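Local coordinates for uncharacterized protein (Leptotrichia buccalis, PDB 3T8K), which is of unknown function but adopts an ankyrin-repeat fold of stacked alpha-hairpins and is found as a two-chain assembly, at residues 78-83 against 109-114; 105-110 against 117-122; 137-140 against 144-147; 5-10 against 14-19; 69-72 against 76-79. All coordinates share one frame; numbering follows the deposited sequence.

From the N terminus, contact 4 comes first: it folds the chain after helix 2-6 onto the end of helix 10-16 and includes the first turn of that helix. It stands apart from the others, with its centre about 21 Å from that of contact 5. Contact 5 closes the short turn before helix 79-85. Contact 1 begins on the residues where contact 5 ends and spans helix 90-102 to join helix 79-85 to the following loop. Contact 2 crosses contact 1 along the chain: its first segment, 105-110, starts before 109-114 and overlaps it at A109 and L110, and it closes at 117-122. Contact 3 follows in series and joins the end of helix 129-140 to the next loop.

Contact 1 (78-83 against 109-114); sequences LFFPLF and ALYKPY
The first torsions of F80 and Y111 set up this contact: each side chain sets its CG anti to the backbone N and beside the carbonyl carbon, with chi1 at -169° in F80 and 171° in Y111. Both side chains therefore reach out toward each other; F80 CA and Y111 CA are 7.3 Å apart. The rings meet face to face. Their planes are within 3° of parallel and their centroids lie 3.8 Å apart, with only a small offset, so most of each ring lies over the other. The closest pair is F80 CE1 and Y111 CG at 3.6 Å. The other face of Y111 is covered by P113, whose CD lies 3.6 Å above the ring plane. Y111 is thus sandwiched between F80 and a proline, while Y114 CD2 sits at its edge in the ring plane. This is a buried joint of the ankyrin-repeat fold. Helix 79-85 presents F80, and the loop between helices 90-102 and 129-140 brings Y111 against it. F80 probably takes the histidine position of the TPLH signature, with T77, L78 and F79 before it. An alanine here would remove the stacked ring and would probably open a gap over one face of Y111 and let that ring shift. Y43 of helix 41-45 and V118 also touch F80. Y111 packs in turn on N88 of the second subunit.

Contact 2 (105-110 against 117-122); sequences ADITAL and VVFKNI
L110 and V117 bring the two segments closest, with their CA atoms 5.0 Å apart, and a type I beta turn then runs from V117 to K120. No direct hydrogen bond crosses the gap. A water joins the backbones instead: it donates to I107 O at 2.7 Å and to A109 O at 2.9 Å, and accepts from V118 N at 3.0 Å. The water thus serves three main-chain atoms, two in the buried residues I107 and V118.

The side chains meet around I107. Its CG1 is anti to the backbone N (chi1 -160°), which carries the branch across to V118 CG1 at 3.9 Å. V118 CG1 also lies 3.6 Å from I107 O. The two side chains run at about a right angle. The same I107 CG1 also approaches F119 CD2 at 4.1 Å. V117 CB lies over a face of the F119 ring, offset toward its rim. L110 points away at its base, but its CD2 turns back to reach V117 N at 4.0 Å.

D106 fixes the first loop from within. Its OD1 accepts from T108 OG1 through the syn lone pair and from T108 N, which comes from above the carboxylate plane. The second bond makes an Asx turn. D106 OD2 forms a salt bridge with R71, and I139 of helix 129-140 covers both I107 and F119. A105, D106 and I107 correspond to the ADV, with isoleucine for valine, of the GADV sequence that usually follows the second helix of an ankyrin repeat, so this is probably the inter-repeat loop of that fold.

Contact 3 (137-140 against 144-147); sequences KLIF and GLQL
L145 CD1 is the point where the two segments meet. It lies 3.3 Å from the carbonyl oxygen I139 O and 3.7 Å from F140 CD1. I139 CG2 comes to the same methyl, L145 CD1, at 3.8 Å. L145 sets CG beside its backbone N, opposite the carbonyl carbon (chi1 -59°), and this carries CD1 to the helix end. One leucine branch is therefore held between a carbonyl oxygen, an isoleucine methyl and a phenylalanine ring. Both I139 and F140 run across L145 at about a right angle.

L147 makes a second, lighter touch. Its CD1 is 4.3 Å from F140 CE1 and sits at the edge of the ring, near its plane. F140 thus meets two leucines of the returning loop. No hydrogen bond joins the segments. The side chains meet through apolar groups alone, though L145 CD1 also rests against a carbonyl oxygen.

The arrangement belongs to the last turn of helix 129-140 and the loop that doubles back from it toward helix 157-162. In sequence, G144 to L147 probably take the place of the GADV that follows the second helix of an ankyrin repeat. G144 has backbone angles of 97° and 9°, where a CB would be jammed against the carbonyl oxygen of the preceding residue.

Y176 of helix 167-180 takes the N-H of L145 with its hydroxyl oxygen, and with M173 it packs on F140 and L147. The backbone of L147 is hydrogen-bonded to L158, and Q146 sends NE2 to T108 O. I139 packs in turn on I107, F119 and I122 of contact 2.

Contact 4 (5-10 against 14-19); sequences SEYRTV and AMLGTY
Van der Waals packing is carried by Y7 on L16 and G17. Y7 CE1 lies 3.6 Å from L16 CB and 4.1 Å from L16 CD1. The Y7 side chain sets CG beside the backbone N (chi1 -51°), which swings the ring toward the end of helix 10-16. Its hydroxyl end reaches G17, with Y7 OH 3.3 Å from G17 CA. A CB on G17 would lie only 3.1 Å from Y7 CE2, so the ring sits close because this residue is a glycine. E6 CB lies over one face of the Y7 ring, offset toward its rim.

The one hydrogen bond between the segments belongs to the backbone. A14 N donates to V10 O at 2.8 Å with an N-H...O angle of 149°, the i to i+4 bond of the first helical turn. The same oxygen, V10 O, is 3.3 Å from A14 CB.

Capping bonds mark the helix starts. T9 is the N-cap of helix 10-16, and its OG1 accepts from A12 N. T18 OG1 caps a backbone N of helix 19-28, and T18 N bonds back to D21 OD2, as in a capping box.

Other helices cover the contact. F22 of helix 19-28 touches both V10 and A14, while I41 and V45 of helix 41-45 touch A14. At the subunit interface, selenomethionine M15 packs on L16 of the second subunit, and R47 of that chain packs on L16. The packing of helices 10-16 and 19-28 is consistent with an alpha-hairpin of the ankyrin-repeat fold, near the N terminus.

Contact 5 (69-72 against 76-79); sequences KSRT and TTLF
T76 has the most surface buried here, and it is gripped by T72 across a tight turn. T72 N donates to T76 O at 3.1 Å, with an N-H...O angle of 158°. In return T76 N donates to T72 OG1, also at 3.1 Å. T72 OG1 is put in place by chi1 at 71°, which sets it between the backbone N and the carbonyl carbon. The same oxygen accepts from E74 N, an ST turn. A water lies 2.9 Å from T72 OG1 and 2.6 Å from T76 OG1. An alanine in place of T72 would take away OG1, and T76 N and E74 N would probably be left without their acceptor.

R71 lies beside this pair. Its CA makes a weak CA-H...O contact with T76 O at 3.3 Å. The guanidinium lies with one face against T77 CG2, which sits toward its rim, and its NH2 forms a salt bridge with D106. Waters link S70 O to T76 O and to L78 N. T77 OG1 takes a weak capping bond from F79 N. T77 probably stands at the threonine of the TPLH signature, and the turn before helix 79-85 is consistent with the TPLH turn of ankyrin repeats.

Contact 1 (78-83 against 109-114)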
# COMPACT_ATOMS: atom_id res chain seq x y z
N LEU A 78 -6.64 -6.98 -11.03
CA LEU A 78 -5.22 -6.67 -10.96
C LEU A 78 -4.97 -5.17 -11.01
O LEU A 78 -3.92 -4.70 -10.58
CB LEU A 78 -4.46 -7.36 -12.10
CG LEU A 78 -4.49 -8.89 -12.01
CD1 LEU A 78 -3.63 -9.45 -13.11
CD2 LEU A 78 -4.00 -9.35 -10.66
N PHE A 79 -5.93 -4.42 -11.53
CA PHE A 79 -5.72 -2.98 -11.66
C PHE A 79 -5.48 -2.27 -10.32
O PHE A 79 -4.79 -1.25 -10.28
CB PHE A 79 -6.88 -2.32 -12.41
CG PHE A 79 -6.93 -2.65 -13.87
CD1 PHE A 79 -5.96 -2.15 -14.74
CD2 PHE A 79 -7.94 -3.45 -14.38
CE1 PHE A 79 -6.00 -2.44 -16.09
CE2 PHE A 79 -7.98 -3.75 -15.73
CZ PHE A 79 -7.01 -3.24 -16.59
N PHE A 80 -6.04 -2.81 -9.24
CA PHE A 80 -5.95 -2.11 -7.96
C PHE A 80 -4.52 -2.05 -7.43
O PHE A 80 -4.00 -0.97 -7.18
CB PHE A 80 -6.90 -2.69 -6.91
CG PHE A 80 -7.01 -1.83 -5.66
CD1 PHE A 80 -7.68 -0.61 -5.70
CD2 PHE A 80 -6.47 -2.26 -4.46
CE1 PHE A 80 -7.79 0.17 -4.56
CE2 PHE A 80 -6.58 -1.49 -3.31
CZ PHE A 80 -7.24 -0.27 -3.36
N PRO A 81 -3.87 -3.22 -7.26
CA PRO A 81 -2.49 -3.13 -6.78
C PRO A 81 -1.59 -2.44 -7.80
O PRO A 81 -0.62 -1.80 -7.40
CB PRO A 81 -2.08 -4.60 -6.57
CG PRO A 81 -3.08 -5.40 -7.35
CD PRO A 81 -4.35 -4.61 -7.30
N LEU A 82 -1.90 -2.57 -9.09
CA LEU A 82 -1.15 -1.87 -10.13
C LEU A 82 -1.14 -0.37 -9.86
O LEU A 82 -0.08 0.26 -9.82
CB LEU A 82 -1.78 -2.11 -11.50
CG LEU A 82 -1.18 -1.28 -12.64
CD1 LEU A 82 0.27 -1.67 -12.89
CD2 LEU A 82 -1.99 -1.50 -13.90
N PHE A 83 -2.32 0.19 -9.67
CA PHE A 83 -2.44 1.64 -9.48
C PHE A 83 -2.05 2.11 -8.07
O PHE A 83 -1.50 3.21 -7.91
CB PHE A 83 -3.84 2.12 -9.87
CG PHE A 83 -4.13 1.97 -11.34
CD1 PHE A 83 -3.20 2.41 -12.27
CD2 PHE A 83 -5.30 1.36 -11.78
CE1 PHE A 83 -3.44 2.27 -13.64
CE2 PHE A 83 -5.55 1.21 -13.14
CZ PHE A 83 -4.63 1.67 -14.07
N ALA A 109 -14.81 -2.32 -13.16
CA ALA A 109 -15.24 -2.80 -11.85
C ALA A 109 -14.69 -1.93 -10.72
O ALA A 109 -13.53 -1.52 -10.76
CB ALA A 109 -14.82 -4.26 -11.65
N LEU A 110 -15.52 -1.66 -9.72
CA LEU A 110 -15.11 -0.90 -8.56
C LEU A 110 -14.22 -1.70 -7.65
O LEU A 110 -14.14 -2.93 -7.77
CB LEU A 110 -16.34 -0.44 -7.77
CG LEU A 110 -17.25 0.48 -8.57
CD1 LEU A 110 -18.33 1.08 -7.67
CD2 LEU A 110 -16.42 1.57 -9.22
N TYR A 111 -13.52 -1.01 -6.76
CA TYR A 111 -12.85 -1.69 -5.66
C TYR A 111 -13.93 -1.69 -4.60
O TYR A 111 -14.26 -0.65 -4.04
CB TYR A 111 -11.62 -0.90 -5.20
CG TYR A 111 -11.00 -1.44 -3.92
CD1 TYR A 111 -10.39 -2.69 -3.89
CD2 TYR A 111 -11.01 -0.69 -2.75
CE1 TYR A 111 -9.83 -3.19 -2.74
CE2 TYR A 111 -10.44 -1.19 -1.57
CZ TYR A 111 -9.86 -2.44 -1.58
OH TYR A 111 -9.29 -2.96 -0.43
N LYS A 112 -14.53 -2.86 -4.36
CA LYS A 112 -15.74 -2.93 -3.53
C LYS A 112 -15.63 -2.41 -2.09
O LYS A 112 -16.50 -1.66 -1.64
CB LYS A 112 -16.34 -4.34 -3.57
CG LYS A 112 -17.02 -4.65 -4.89
CD LYS A 112 -17.31 -6.14 -5.06
CE LYS A 112 -17.63 -6.46 -6.51
NZ LYS A 112 -17.50 -7.92 -6.81
N PRO A 113 -14.58 -2.80 -1.36
CA PRO A 113 -14.53 -2.42 0.06
C PRO A 113 -14.75 -0.92 0.32
O PRO A 113 -15.31 -0.56 1.35
CB PRO A 113 -13.13 -2.86 0.49
CG PRO A 113 -12.86 -4.04 -0.38
CD PRO A 113 -13.45 -3.67 -1.72
N TYR A 114 -14.35 -0.07 -0.62
CA TYR A 114 -14.50 1.37 -0.46
C TYR A 114 -15.40 1.96 -1.55
O TYR A 114 -15.65 3.16 -1.56
CB TYR A 114 -13.13 2.05 -0.49
CG TYR A 114 -12.31 1.88 0.77
CD1 TYR A 114 -12.91 1.57 1.99
CD2 TYR A 114 -10.93 2.02 0.75
CE1 TYR A 114 -12.16 1.44 3.16
CE2 TYR A 114 -10.17 1.87 1.90
CZ TYR A 114 -10.79 1.59 3.10
OH TYR A 114 -10.02 1.45 4.23

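Contact 2 (105-110 against 117-122)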
# COMPACT_ATOMS: atom_id res chain seq x y z
N ALA A 105 -8.57 -7.80 -18.98
CA ALA A 105 -8.86 -7.45 -17.60
C ALA A 105 -9.90 -6.32 -17.60
O ALA A 105 -9.98 -5.53 -18.54
CB ALA A 105 -7.60 -7.04 -16.86
N ASP A 106 -10.69 -6.26 -16.53
CA ASP A 106 -11.81 -5.32 -16.45
C ASP A 106 -11.51 -4.12 -15.56
O ASP A 106 -11.43 -4.24 -14.33
CB ASP A 106 -13.05 -6.06 -15.92
CG ASP A 106 -14.23 -5.14 -15.71
OD1 ASP A 106 -14.30 -4.08 -16.37
OD2 ASP A 106 -15.10 -5.48 -14.88
N ILE A 107 -11.35 -2.95 -16.18
CA ILE A 107 -11.00 -1.75 -15.43
C ILE A 107 -12.24 -1.00 -14.93
O ILE A 107 -12.12 -0.05 -14.15
CB ILE A 107 -10.10 -0.80 -16.28
CG1 ILE A 107 -9.34 0.18 -15.38
CG2 ILE A 107 -10.93 -0.08 -17.35
CD1 ILE A 107 -8.32 1.01 -16.14
N THR A 108 -13.42 -1.43 -15.35
CA THR A 108 -14.66 -0.73 -14.98
C THR A 108 -15.19 -1.14 -13.61
O THR A 108 -15.95 -0.41 -12.98
CB THR A 108 -15.79 -0.94 -16.02
OG1 THR A 108 -16.24 -2.30 -15.99
CG2 THR A 108 -15.30 -0.61 -17.42
N ALA A 109 -14.81 -2.32 -13.16
CA ALA A 109 -15.24 -2.80 -11.85
C ALA A 109 -14.69 -1.93 -10.72
O ALA A 109 -13.53 -1.52 -10.76
CB ALA A 109 -14.82 -4.26 -11.65
N LEU A 110 -15.52 -1.66 -9.72
CA LEU A 110 -15.11 -0.90 -8.56
C LEU A 110 -14.22 -1.70 -7.65
O LEU A 110 -14.14 -2.93 -7.77
CB LEU A 110 -16.34 -0.44 -7.77
CG LEU A 110 -17.25 0.48 -8.57
CD1 LEU A 110 -18.33 1.08 -7.67
CD2 LEU A 110 -16.42 1.57 -9.22
N VAL A 117 -13.48 3.92 -7.84
CA VAL A 117 -12.88 3.50 -9.11
C VAL A 117 -11.51 2.90 -8.84
O VAL A 117 -10.81 3.30 -7.90
CB VAL A 117 -12.79 4.63 -10.14
CG1 VAL A 117 -14.20 5.06 -10.58
CG2 VAL A 117 -12.01 5.82 -9.58
N VAL A 118 -11.13 1.91 -9.64
CA VAL A 118 -9.96 1.11 -9.30
C VAL A 118 -8.67 1.89 -9.52
O VAL A 118 -7.63 1.56 -8.94
CB VAL A 118 -9.94 -0.23 -10.08
CG1 VAL A 118 -9.58 0.02 -11.54
CG2 VAL A 118 -9.00 -1.22 -9.43
N PHE A 119 -8.76 2.94 -10.35
CA PHE A 119 -7.62 3.80 -10.67
C PHE A 119 -7.57 5.07 -9.82
O PHE A 119 -6.82 5.99 -10.13
CB PHE A 119 -7.62 4.19 -12.15
CG PHE A 119 -8.97 4.58 -12.67
CD1 PHE A 119 -9.41 5.89 -12.60
CD2 PHE A 119 -9.82 3.61 -13.20
CE1 PHE A 119 -10.67 6.24 -13.07
CE2 PHE A 119 -11.07 3.95 -13.66
CZ PHE A 119 -11.50 5.26 -13.59
N LYS A 120 -8.33 5.12 -8.74
CA LYS A 120 -8.42 6.37 -7.98
C LYS A 120 -7.05 6.91 -7.55
O LYS A 120 -6.83 8.12 -7.53
CB LYS A 120 -9.31 6.21 -6.76
CG LYS A 120 -9.31 7.43 -5.86
CD LYS A 120 -10.49 7.42 -4.90
CE LYS A 120 -10.47 8.63 -3.99
NZ LYS A 120 -11.76 8.79 -3.27
N ASN A 121 -6.12 6.01 -7.21
CA ASN A 121 -4.82 6.45 -6.72
C ASN A 121 -3.99 7.22 -7.75
O ASN A 121 -3.10 7.98 -7.39
CB ASN A 121 -4.00 5.27 -6.18
CG ASN A 121 -2.83 5.71 -5.31
OD1 ASN A 121 -2.97 6.58 -4.44
ND2 ASN A 121 -1.67 5.12 -5.54
N ILE A 122 -4.27 7.03 -9.04
CA ILE A 122 -3.42 7.69 -10.03
C ILE A 122 -3.53 9.20 -9.92
O ILE A 122 -2.62 9.94 -10.32
CB ILE A 122 -3.69 7.22 -11.48
CG1 ILE A 122 -5.00 7.81 -12.02
CG2 ILE A 122 -3.67 5.69 -11.55
CD1 ILE A 122 -5.24 7.49 -13.48
O HOH W 1 -12.97 1.07 -11.83

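Contact 3 (137-140 against 144-147)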
# COMPACT_ATOMS: atom_id res chain seq x y z
N LYS A 137 -5.40 8.22 -21.55
CA LYS A 137 -6.01 7.80 -22.81
C LYS A 137 -6.46 6.35 -22.77
O LYS A 137 -7.54 6.02 -23.26
CB LYS A 137 -5.05 8.02 -23.98
CG LYS A 137 -4.85 9.50 -24.32
CD LYS A 137 -3.96 9.65 -25.55
CE LYS A 137 -3.82 11.10 -25.97
NZ LYS A 137 -2.97 11.19 -27.19
N LEU A 138 -5.63 5.49 -22.18
CA LEU A 138 -5.97 4.08 -22.04
C LEU A 138 -7.25 3.94 -21.25
O LEU A 138 -8.19 3.26 -21.67
CB LEU A 138 -4.84 3.32 -21.34
CG LEU A 138 -3.58 3.02 -22.14
CD1 LEU A 138 -2.49 2.43 -21.24
CD2 LEU A 138 -3.90 2.07 -23.30
N ILE A 139 -7.29 4.59 -20.09
CA ILE A 139 -8.44 4.48 -19.21
C ILE A 139 -9.73 5.03 -19.82
O ILE A 139 -10.75 4.35 -19.83
CB ILE A 139 -8.15 5.13 -17.85
CG1 ILE A 139 -6.99 4.40 -17.16
CG2 ILE A 139 -9.39 5.10 -16.97
CD1 ILE A 139 -6.55 5.05 -15.85
N PHE A 140 -9.68 6.25 -20.34
CA PHE A 140 -10.90 6.89 -20.84
C PHE A 140 -11.37 6.36 -22.19
O PHE A 140 -12.45 6.74 -22.65
CB PHE A 140 -10.75 8.42 -20.86
CG PHE A 140 -10.60 9.01 -19.48
CD1 PHE A 140 -11.64 8.93 -18.56
CD2 PHE A 140 -9.42 9.61 -19.09
CE1 PHE A 140 -11.51 9.46 -17.29
CE2 PHE A 140 -9.28 10.14 -17.82
CZ PHE A 140 -10.33 10.07 -16.92
N GLY A 144 -17.86 2.26 -19.94
CA GLY A 144 -18.34 1.72 -18.67
C GLY A 144 -17.67 2.21 -17.39
O GLY A 144 -17.91 1.66 -16.32
N LEU A 145 -16.82 3.23 -17.48
CA LEU A 145 -16.23 3.78 -16.26
C LEU A 145 -17.32 4.35 -15.35
O LEU A 145 -18.25 5.01 -15.81
CB LEU A 145 -15.19 4.85 -16.58
CG LEU A 145 -14.01 4.40 -17.44
CD1 LEU A 145 -13.08 5.57 -17.77
CD2 LEU A 145 -13.24 3.27 -16.77
N GLN A 146 -17.21 4.07 -14.05
CA GLN A 146 -18.24 4.47 -13.10
C GLN A 146 -17.81 5.74 -12.39
O GLN A 146 -17.38 5.72 -11.23
CB GLN A 146 -18.49 3.33 -12.11
CG GLN A 146 -18.94 2.04 -12.78
CD GLN A 146 -19.36 0.97 -11.79
OE1 GLN A 146 -20.36 1.12 -11.09
NE2 GLN A 146 -18.60 -0.12 -11.74
N LEU A 147 -17.92 6.86 -13.10
CA LEU A 147 -17.38 8.13 -12.62
C LEU A 147 -18.32 8.93 -11.71
O LEU A 147 -17.88 9.88 -11.07
CB LEU A 147 -16.94 9.01 -13.81
CG LEU A 147 -15.97 8.44 -14.85
CD1 LEU A 147 -15.59 9.53 -15.84
CD2 LEU A 147 -14.72 7.86 -14.19

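Contact 4 (5-10 against 14-19)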
# COMPACT_ATOMS: atom_id res chain seq x y z
N SER A 5 16.69 -19.86 0.14
CA SER A 5 16.68 -19.83 1.59
C SER A 5 15.76 -18.73 2.10
O SER A 5 15.14 -18.86 3.15
CB SER A 5 18.10 -19.62 2.12
OG SER A 5 18.95 -20.69 1.75
N GLU A 6 15.68 -17.64 1.34
CA GLU A 6 14.91 -16.46 1.74
C GLU A 6 13.42 -16.60 1.46
O GLU A 6 12.59 -16.05 2.19
CB GLU A 6 15.46 -15.22 1.03
CG GLU A 6 16.83 -14.78 1.52
CD GLU A 6 17.60 -13.97 0.50
OE1 GLU A 6 16.97 -13.37 -0.40
OE2 GLU A 6 18.85 -13.94 0.59
N TYR A 7 13.07 -17.33 0.41
CA TYR A 7 11.67 -17.46 0.00
C TYR A 7 11.27 -18.93 -0.12
O TYR A 7 11.93 -19.71 -0.80
CB TYR A 7 11.43 -16.72 -1.32
CG TYR A 7 11.95 -15.30 -1.29
CD1 TYR A 7 11.34 -14.34 -0.50
CD2 TYR A 7 13.08 -14.93 -2.02
CE1 TYR A 7 11.80 -13.03 -0.46
CE2 TYR A 7 13.56 -13.61 -1.98
CZ TYR A 7 12.92 -12.67 -1.20
OH TYR A 7 13.37 -11.37 -1.14
N ARG A 8 10.18 -19.29 0.53
CA ARG A 8 9.70 -20.68 0.54
C ARG A 8 8.74 -20.94 -0.63
O ARG A 8 8.58 -22.07 -1.06
CB ARG A 8 9.04 -20.98 1.88
CG ARG A 8 8.20 -22.24 1.91
CD ARG A 8 8.96 -23.41 1.34
NE ARG A 8 9.96 -23.95 2.24
CZ ARG A 8 11.02 -24.64 1.83
NH1 ARG A 8 11.22 -24.83 0.52
NH2 ARG A 8 11.89 -25.12 2.71
N THR A 9 8.10 -19.89 -1.14
CA THR A 9 7.14 -20.04 -2.23
C THR A 9 7.39 -19.01 -3.33
O THR A 9 8.06 -18.00 -3.10
CB THR A 9 5.70 -19.83 -1.74
OG1 THR A 9 5.56 -18.47 -1.30
CG2 THR A 9 5.39 -20.77 -0.60
N VAL A 10 6.86 -19.26 -4.53
CA VAL A 10 7.01 -18.31 -5.63
C VAL A 10 6.32 -16.99 -5.28
O VAL A 10 6.83 -15.91 -5.57
CB VAL A 10 6.43 -18.86 -6.96
CG1 VAL A 10 6.63 -17.85 -8.10
CG2 VAL A 10 7.10 -20.17 -7.31
N ALA A 14 7.94 -13.37 -5.47
CA ALA A 14 7.32 -12.44 -6.43
C ALA A 14 7.03 -11.10 -5.79
O ALA A 14 7.12 -10.05 -6.45
CB ALA A 14 6.04 -13.02 -6.97
N MSE A 15 6.67 -11.12 -4.51
CA MSE A 15 6.29 -9.89 -3.83
C MSE A 15 7.46 -9.15 -3.19
O MSE A 15 7.42 -7.92 -3.04
CB MSE A 15 5.23 -10.20 -2.77
CG MSE A 15 4.66 -8.95 -2.12
SE MSE A 15 2.89 -9.34 -1.46
CE MSE A 15 3.31 -10.88 -0.39
N LEU A 16 8.50 -9.88 -2.81
CA LEU A 16 9.58 -9.32 -2.00
C LEU A 16 10.95 -9.26 -2.69
O LEU A 16 11.76 -8.39 -2.39
CB LEU A 16 9.70 -10.11 -0.69
CG LEU A 16 8.42 -10.17 0.13
CD1 LEU A 16 8.52 -11.23 1.24
CD2 LEU A 16 8.11 -8.79 0.72
N GLY A 17 11.21 -10.18 -3.60
CA GLY A 17 12.54 -10.30 -4.17
C GLY A 17 12.79 -9.56 -5.46
O GLY A 17 11.98 -8.79 -5.95
N THR A 18 13.97 -9.80 -6.02
CA THR A 18 14.31 -9.28 -7.33
C THR A 18 13.72 -10.20 -8.40
O THR A 18 13.22 -11.29 -8.09
CB THR A 18 15.83 -9.23 -7.52
OG1 THR A 18 16.37 -10.55 -7.35
CG2 THR A 18 16.46 -8.31 -6.50
N TYR A 19 13.82 -9.77 -9.65
CA TYR A 19 13.43 -10.61 -10.77
C TYR A 19 14.22 -11.92 -10.70
O TYR A 19 13.67 -13.01 -10.87
CB TYR A 19 13.74 -9.88 -12.08
CG TYR A 19 13.48 -10.70 -13.33
CD1 TYR A 19 12.22 -11.23 -13.59
CD2 TYR A 19 14.48 -10.92 -14.26
CE1 TYR A 19 11.98 -11.98 -14.73
CE2 TYR A 19 14.25 -11.65 -15.41
CZ TYR A 19 13.00 -12.18 -15.64
OH TYR A 19 12.77 -12.92 -16.78

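Contact 5 (69-72 against 76-79)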
# COMPACT_ATOMS: atom_id res chain seq x y z
N LYS A 69 -7.24 -12.15 -15.72
CA LYS A 69 -8.63 -11.82 -15.43
C LYS A 69 -9.05 -12.25 -14.04
O LYS A 69 -10.24 -12.31 -13.73
CB LYS A 69 -9.53 -12.46 -16.48
CG LYS A 69 -9.25 -12.01 -17.90
CD LYS A 69 -10.23 -12.66 -18.87
CE LYS A 69 -9.94 -12.26 -20.30
NZ LYS A 69 -10.90 -12.90 -21.25
N SER A 70 -8.08 -12.56 -13.19
CA SER A 70 -8.36 -13.07 -11.86
C SER A 70 -8.85 -11.99 -10.91
O SER A 70 -8.55 -10.80 -11.09
CB SER A 70 -7.11 -13.73 -11.28
OG SER A 70 -6.01 -12.83 -11.32
N ARG A 71 -9.60 -12.40 -9.89
CA ARG A 71 -10.10 -11.47 -8.90
C ARG A 71 -9.93 -12.02 -7.50
O ARG A 71 -9.95 -13.23 -7.29
CB ARG A 71 -11.57 -11.15 -9.16
CG ARG A 71 -11.80 -10.50 -10.51
CD ARG A 71 -13.21 -10.00 -10.63
NE ARG A 71 -13.48 -9.46 -11.95
CZ ARG A 71 -14.36 -8.51 -12.19
NH1 ARG A 71 -15.04 -7.97 -11.19
NH2 ARG A 71 -14.56 -8.08 -13.43
N THR A 72 -9.75 -11.12 -6.54
CA THR A 72 -9.68 -11.50 -5.14
C THR A 72 -11.06 -11.96 -4.70
O THR A 72 -12.01 -11.89 -5.47
CB THR A 72 -9.19 -10.33 -4.27
OG1 THR A 72 -10.21 -9.33 -4.17
CG2 THR A 72 -7.92 -9.72 -4.86
N THR A 76 -11.68 -7.85 -6.46
CA THR A 76 -10.70 -6.87 -6.92
C THR A 76 -9.85 -7.38 -8.08
O THR A 76 -9.25 -8.45 -7.98
CB THR A 76 -9.78 -6.46 -5.77
OG1 THR A 76 -10.57 -6.14 -4.61
CG2 THR A 76 -8.94 -5.26 -6.17
N THR A 77 -9.79 -6.60 -9.16
CA THR A 77 -8.95 -6.94 -10.31
C THR A 77 -7.49 -6.56 -10.10
O THR A 77 -7.15 -5.90 -9.12
CB THR A 77 -9.41 -6.20 -11.57
OG1 THR A 77 -9.23 -4.80 -11.38
CG2 THR A 77 -10.87 -6.49 -11.85
N LEU A 78 -6.64 -6.98 -11.03
CA LEU A 78 -5.22 -6.67 -10.96
C LEU A 78 -4.97 -5.17 -11.01
O LEU A 78 -3.92 -4.70 -10.58
CB LEU A 78 -4.46 -7.36 -12.10
CG LEU A 78 -4.49 -8.89 -12.01
CD1 LEU A 78 -3.63 -9.45 -13.11
CD2 LEU A 78 -4.00 -9.35 -10.66
N PHE A 79 -5.93 -4.42 -11.53
CA PHE A 79 -5.72 -2.98 -11.66
C PHE A 79 -5.48 -2.27 -10.32
O PHE A 79 -4.79 -1.25 -10.28
CB PHE A 79 -6.88 -2.32 -12.41
CG PHE A 79 -6.93 -2.65 -13.87
CD1 PHE A 79 -5.96 -2.15 -14.74
CD2 PHE A 79 -7.94 -3.45 -14.38
CE1 PHE A 79 -6.00 -2.44 -16.09
CE2 PHE A 79 -7.98 -3.75 -15.73
CZ PHE A 79 -7.01 -3.24 -16.59
O HOH W 2 -6.89 -9.76 -8.86
O HOH W 3 -7.94 -9.00 -13.00
O HOH W 4 -9.33 -7.07 -2.54